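Glutamine synthetase (Helicobacter pylori, PDB 5ZLI) is a type I-beta glutamine synthetase, a twelve-subunit enzyme whose chain joins a beta-Grasp domain to a larger catalytic domain. Local coordinates at residues 140-152 with 156-168. Sequence-based numbering, arbitrary orientation.
Sequences NEFFIFDSIKIKD and SQYYEVDSEEGEW
Ser156 meets Lys151 where strand 156-162 begins, its OG 4.0 Å from Lys151 CG; that hydroxyl is hydrogen-bonded to Tyr159 O of a neighbouring subunit. Gln157 and Asp152 follow, lying alongside each other; the modelled approach of Gln157 NE2 to Asp152 OD1 is implausibly short, and a bond between them is doubtful. With chi1 at 160°, CG of Tyr158 is trans to the amide nitrogen, and the ring comes over Lys149 O with one face and to Lys151 CB with its edge, CD1 lying 3.7 Å from that CB. Lys149 runs beside the phenol, its CB 3.6 Å from Tyr158 OH. Beneath these side chains the backbones of Tyr158 and Lys151, then of Glu160 and Lys149, exchange paired N-H to carbonyl bonds, one weak in each pair. Joined by the short link between them, these strands, running 172° apart, form a beta hairpin within the catalytic domain. It also serves assembly: residues 156-158 pair with a strand of a neighbouring subunit, extending the sheet across the interface, and Tyr159 stacks on Phe475 of that subunit. Further along, Val161 turns to the face shared with Ile148, its CG1 3.8 Å from Ile148 CD1. Its CB stands 4.0 Å above the centroid of the Phe145 ring, a CH-pi contact almost exactly on the ring normal; Phe143 CB approaches the opposite face. Asp162 O receives both Asp146 N, at 2.8 Å, and Ser147 N, at 3.3 Å, forming a classic beta bulge. Beyond the bulge, Ser163 CB reaches the edge of Phe145, and Glu164 CB lies 3.8 Å from Asp146 OD2, whose partner oxygen OD1 is engaged by Lys261.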
loop_
_atom_site.group_PDB
_atom_site.type_symbol
_atom_site.label_atom_id
_atom_site.label_comp_id
_atom_site.label_asym_id
_atom_site.label_seq_id
_atom_site.Cartn_x
_atom_site.Cartn_y
_atom_site.Cartn_z
ATOM N N ASN B 140 30.060 -9.776 -35.846
ATOM C CA ASN B 140 29.980 -9.308 -34.456
ATOM C C ASN B 140 28.658 -9.761 -33.854
ATOM O O ASN B 140 27.636 -9.079 -33.962
ATOM C CB ASN B 140 30.110 -7.797 -34.337
ATOM C CG ASN B 140 31.456 -7.289 -34.758
ATOM O OD1 ASN B 140 32.373 -7.187 -33.940
ATOM N ND2 ASN B 140 31.580 -6.930 -36.038
ATOM N N GLU B 141 28.694 -10.910 -33.185
ATOM C CA GLU B 141 27.565 -11.336 -32.367
ATOM C C GLU B 141 27.332 -10.332 -31.240
ATOM O O GLU B 141 28.280 -9.759 -30.686
ATOM C CB GLU B 141 27.798 -12.748 -31.804
ATOM C CG GLU B 141 28.064 -13.803 -32.895
ATOM C CD GLU B 141 28.364 -15.226 -32.377
ATOM O OE1 GLU B 141 28.894 -15.366 -31.254
ATOM O OE2 GLU B 141 28.154 -16.202 -33.144
ATOM N N PHE B 142 26.055 -10.130 -30.910
ATOM C CA PHE B 142 25.635 -9.147 -29.926
ATOM C C PHE B 142 24.416 -9.652 -29.177
ATOM O O PHE B 142 23.939 -10.761 -29.390
ATOM C CB PHE B 142 25.305 -7.821 -30.573
ATOM C CG PHE B 142 24.198 -7.910 -31.575
ATOM C CD1 PHE B 142 22.882 -7.908 -31.175
ATOM C CD2 PHE B 142 24.491 -7.960 -32.924
ATOM C CE1 PHE B 142 21.868 -7.984 -32.108
ATOM C CE2 PHE B 142 23.508 -8.012 -33.837
ATOM C CZ PHE B 142 22.174 -8.034 -33.434
ATOM N N PHE B 143 23.944 -8.826 -28.262
ATOM C CA PHE B 143 22.824 -9.141 -27.400
ATOM C C PHE B 143 21.915 -7.936 -27.345
ATOM O O PHE B 143 22.372 -6.793 -27.306
ATOM C CB PHE B 143 23.250 -9.474 -25.970
ATOM C CG PHE B 143 23.775 -10.856 -25.788
ATOM C CD1 PHE B 143 22.909 -11.904 -25.468
ATOM C CD2 PHE B 143 25.129 -11.116 -25.919
ATOM C CE1 PHE B 143 23.383 -13.190 -25.298
ATOM C CE2 PHE B 143 25.620 -12.399 -25.742
ATOM C CZ PHE B 143 24.749 -13.445 -25.431
ATOM N N ILE B 144 20.632 -8.186 -27.280
ATOM C CA ILE B 144 19.681 -7.124 -27.093
ATOM C C ILE B 144 18.947 -7.434 -25.818
ATOM O O ILE B 144 18.225 -8.430 -25.739
ATOM C CB ILE B 144 18.727 -6.984 -28.266
ATOM C CG1 ILE B 144 19.543 -6.530 -29.480
ATOM C CG2 ILE B 144 17.539 -6.084 -27.845
ATOM C CD1 ILE B 144 18.728 -5.969 -30.626
ATOM N N PHE B 145 19.200 -6.647 -24.800
ATOM C CA PHE B 145 18.579 -6.840 -23.507
ATOM C C PHE B 145 17.436 -5.846 -23.288
ATOM O O PHE B 145 17.254 -4.883 -24.038
ATOM C CB PHE B 145 19.658 -6.749 -22.424
ATOM C CG PHE B 145 20.673 -7.894 -22.457
ATOM C CD1 PHE B 145 20.239 -9.236 -22.431
ATOM C CD2 PHE B 145 22.041 -7.633 -22.485
ATOM C CE1 PHE B 145 21.145 -10.283 -22.439
ATOM C CE2 PHE B 145 22.964 -8.677 -22.488
ATOM C CZ PHE B 145 22.519 -9.998 -22.467
ATOM N N ASP B 146 16.617 -6.127 -22.272
ATOM C CA ASP B 146 15.595 -5.169 -21.840
ATOM C C ASP B 146 16.145 -4.185 -20.825
ATOM O O ASP B 146 15.772 -3.005 -20.824
ATOM C CB ASP B 146 14.369 -5.879 -21.242
ATOM C CG ASP B 146 13.684 -6.776 -22.234
ATOM O OD1 ASP B 146 13.692 -6.408 -23.430
ATOM O OD2 ASP B 146 13.120 -7.820 -21.829
ATOM N N SER B 147 17.015 -4.678 -19.958
ATOM C CA SER B 147 17.487 -3.928 -18.816
ATOM C C SER B 147 18.895 -4.358 -18.451
ATOM O O SER B 147 19.277 -5.521 -18.595
ATOM C CB SER B 147 16.561 -4.148 -17.616
ATOM O OG SER B 147 17.086 -3.577 -16.422
ATOM N N ILE B 148 19.654 -3.404 -17.951
ATOM C CA ILE B 148 20.950 -3.672 -17.365
ATOM C C ILE B 148 21.030 -2.801 -16.119
ATOM O O ILE B 148 20.589 -1.654 -16.149
ATOM C CB ILE B 148 22.086 -3.423 -18.379
ATOM C CG1 ILE B 148 23.435 -3.323 -17.667
ATOM C CG2 ILE B 148 21.738 -2.284 -19.286
ATOM C CD1 ILE B 148 23.807 -4.612 -16.925
ATOM N N LYS B 149 21.414 -3.388 -14.984
ATOM C CA LYS B 149 21.503 -2.648 -13.725
ATOM C C LYS B 149 22.845 -2.953 -13.096
ATOM O O LYS B 149 23.223 -4.122 -12.982
ATOM C CB LYS B 149 20.383 -3.014 -12.751
ATOM C CG LYS B 149 18.970 -2.688 -13.237
ATOM C CD LYS B 149 17.978 -2.639 -12.076
ATOM C CE LYS B 149 16.557 -2.944 -12.568
ATOM N NZ LYS B 149 15.576 -3.109 -11.452
ATOM N N ILE B 150 23.565 -1.913 -12.691
ATOM C CA ILE B 150 24.924 -2.069 -12.201
ATOM C C ILE B 150 25.109 -1.275 -10.919
ATOM O O ILE B 150 24.420 -0.284 -10.666
ATOM C CB ILE B 150 25.961 -1.647 -13.258
ATOM C CG1 ILE B 150 25.592 -2.203 -14.626
ATOM C CG2 ILE B 150 27.347 -2.095 -12.864
ATOM C CD1 ILE B 150 26.326 -1.507 -15.714
ATOM N N LYS B 151 26.033 -1.744 -10.089
ATOM C CA LYS B 151 26.358 -1.078 -8.837
ATOM C C LYS B 151 27.816 -1.357 -8.510
ATOM O O LYS B 151 28.198 -2.527 -8.355
ATOM C CB LYS B 151 25.441 -1.566 -7.706
ATOM C CG LYS B 151 25.638 -0.877 -6.388
ATOM C CD LYS B 151 25.056 0.503 -6.343
ATOM C CE LYS B 151 25.238 1.106 -4.966
ATOM N NZ LYS B 151 24.707 0.186 -3.926
ATOM N N ASP B 152 28.608 -0.273 -8.386
ATOM C CA ASP B 152 30.009 -0.290 -7.948
ATOM C C ASP B 152 30.093 0.587 -6.720
ATOM O O ASP B 152 29.859 1.797 -6.809
ATOM C CB ASP B 152 31.003 0.247 -8.979
ATOM C CG ASP B 152 32.478 0.096 -8.505
ATOM O OD1 ASP B 152 32.894 -1.054 -8.229
ATOM O OD2 ASP B 152 33.197 1.118 -8.317
ATOM N N SER B 156 29.077 -3.044 -2.155
ATOM C CA SER B 156 28.195 -3.767 -3.057
ATOM C C SER B 156 28.761 -3.702 -4.461
ATOM O O SER B 156 28.916 -2.612 -5.012
ATOM C CB SER B 156 26.797 -3.168 -3.026
ATOM O OG SER B 156 25.910 -3.933 -3.816
ATOM N N GLN B 157 29.001 -4.868 -5.054
ATOM C CA GLN B 157 29.171 -5.021 -6.489
ATOM C C GLN B 157 27.948 -5.766 -6.997
ATOM O O GLN B 157 27.387 -6.596 -6.276
ATOM C CB GLN B 157 30.458 -5.769 -6.842
ATOM C CG GLN B 157 31.719 -5.026 -6.474
ATOM C CD GLN B 157 31.892 -3.772 -7.313
ATOM O OE1 GLN B 157 31.659 -3.789 -8.509
ATOM N NE2 GLN B 157 32.283 -2.683 -6.682
ATOM N N TYR B 158 27.470 -5.385 -8.186
ATOM C CA TYR B 158 26.195 -5.897 -8.663
ATOM C C TYR B 158 25.935 -5.626 -10.123
ATOM O O TYR B 158 26.076 -4.490 -10.571
ATOM C CB TYR B 158 25.070 -5.285 -7.864
ATOM C CG TYR B 158 23.687 -5.334 -8.496
ATOM C CD1 TYR B 158 23.079 -4.158 -8.943
ATOM C CD2 TYR B 158 22.965 -6.528 -8.588
ATOM C CE1 TYR B 158 21.812 -4.161 -9.461
ATOM C CE2 TYR B 158 21.681 -6.543 -9.115
ATOM C CZ TYR B 158 21.112 -5.353 -9.548
ATOM O OH TYR B 158 19.833 -5.344 -10.075
ATOM N N TYR B 159 25.490 -6.647 -10.849
ATOM C CA TYR B 159 24.964 -6.469 -12.192
ATOM C C TYR B 159 23.720 -7.326 -12.378
ATOM O O TYR B 159 23.495 -8.322 -11.684
ATOM C CB TYR B 159 26.019 -6.777 -13.274
ATOM C CG TYR B 159 26.195 -8.232 -13.682
ATOM C CD1 TYR B 159 25.320 -8.850 -14.577
ATOM C CD2 TYR B 159 27.293 -8.959 -13.246
ATOM C CE1 TYR B 159 25.505 -10.166 -14.971
ATOM C CE2 TYR B 159 27.494 -10.270 -13.641
ATOM C CZ TYR B 159 26.592 -10.867 -14.499
ATOM O OH TYR B 159 26.771 -12.177 -14.887
ATOM N N GLU B 160 22.906 -6.913 -13.332
ATOM C CA GLU B 160 21.765 -7.720 -13.717
ATOM C C GLU B 160 21.339 -7.333 -15.123
ATOM O O GLU B 160 20.857 -6.213 -15.347
ATOM C CB GLU B 160 20.619 -7.532 -12.763
ATOM C CG GLU B 160 19.408 -8.311 -13.221
ATOM C CD GLU B 160 18.133 -7.813 -12.589
ATOM O OE1 GLU B 160 17.334 -7.154 -13.314
ATOM O OE2 GLU B 160 17.952 -8.075 -11.366
ATOM N N VAL B 161 21.495 -8.247 -16.045
ATOM C CA VAL B 161 20.865 -8.065 -17.335
ATOM C C VAL B 161 19.500 -8.716 -17.235
ATOM O O VAL B 161 19.286 -9.632 -16.436
ATOM C CB VAL B 161 21.703 -8.687 -18.455
ATOM C CG1 VAL B 161 22.972 -7.909 -18.580
ATOM C CG2 VAL B 161 21.987 -10.119 -18.124
ATOM N N ASP B 162 18.565 -8.253 -18.049
ATOM C CA ASP B 162 17.261 -8.867 -18.046
ATOM C C ASP B 162 16.748 -8.858 -19.469
ATOM O O ASP B 162 17.042 -7.947 -20.248
ATOM C CB ASP B 162 16.279 -8.174 -17.105
ATOM C CG ASP B 162 15.222 -9.134 -16.558
ATOM O OD1 ASP B 162 15.597 -10.010 -15.744
ATOM O OD2 ASP B 162 14.033 -9.034 -16.948
ATOM N N SER B 163 16.003 -9.910 -19.794
ATOM C CA SER B 163 15.457 -10.141 -21.115
ATOM C C SER B 163 14.170 -10.918 -20.958
ATOM O O SER B 163 14.025 -11.714 -20.026
ATOM C CB SER B 163 16.400 -10.947 -22.009
ATOM O OG SER B 163 15.948 -10.891 -23.354
ATOM N N GLU B 164 13.232 -10.680 -21.876
ATOM C CA GLU B 164 11.992 -11.423 -21.797
ATOM C C GLU B 164 12.195 -12.893 -22.115
ATOM O O GLU B 164 11.427 -13.734 -21.631
ATOM C CB GLU B 164 10.967 -10.826 -22.732
ATOM C CG GLU B 164 9.580 -11.314 -22.428
ATOM C CD GLU B 164 8.555 -10.427 -23.052
ATOM O OE1 GLU B 164 8.873 -9.840 -24.117
ATOM O OE2 GLU B 164 7.452 -10.304 -22.467
ATOM N N GLU B 165 13.228 -13.214 -22.888
ATOM C CA GLU B 165 13.532 -14.574 -23.299
ATOM C C GLU B 165 14.288 -15.371 -22.242
ATOM O O GLU B 165 14.505 -16.567 -22.437
ATOM C CB GLU B 165 14.372 -14.531 -24.565
ATOM C CG GLU B 165 13.831 -13.629 -25.669
ATOM C CD GLU B 165 14.501 -13.901 -27.021
ATOM O OE1 GLU B 165 15.397 -14.771 -27.065
ATOM O OE2 GLU B 165 14.158 -13.242 -28.039
ATOM N N GLY B 166 14.753 -14.737 -21.170
ATOM C CA GLY B 166 15.666 -15.403 -20.263
ATOM C C GLY B 166 14.978 -16.449 -19.406
ATOM O O GLY B 166 13.892 -16.230 -18.872
ATOM N N GLU B 167 15.647 -17.598 -19.252
ATOM C CA GLU B 167 15.171 -18.648 -18.357
ATOM C C GLU B 167 14.810 -18.104 -16.979
ATOM O O GLU B 167 13.923 -18.639 -16.304
ATOM C CB GLU B 167 16.238 -19.730 -18.194
ATOM C CG GLU B 167 16.376 -20.740 -19.323
ATOM C CD GLU B 167 17.338 -21.901 -18.963
ATOM O OE1 GLU B 167 18.130 -21.723 -18.002
ATOM O OE2 GLU B 167 17.301 -22.983 -19.622
ATOM N N TRP B 168 15.495 -17.052 -16.535
ATOM C CA TRP B 168 15.122 -16.416 -15.286
ATOM C C TRP B 168 13.750 -15.750 -15.342
ATOM O O TRP B 168 13.236 -15.341 -14.300
ATOM C CB TRP B 168 16.169 -15.374 -14.905
ATOM C CG TRP B 168 16.350 -14.311 -15.932
ATOM C CD1 TRP B 168 15.642 -13.156 -16.030
ATOM C CD2 TRP B 168 17.309 -14.287 -16.991
ATOM N NE1 TRP B 168 16.084 -12.417 -17.091
ATOM C CE2 TRP B 168 17.107 -13.089 -17.704
ATOM C CE3 TRP B 168 18.312 -15.161 -17.409
ATOM C CZ2 TRP B 168 17.877 -12.735 -18.805
ATOM C CZ3 TRP B 168 19.078 -14.808 -18.507
ATOM C CH2 TRP B 168 18.855 -13.604 -19.190
#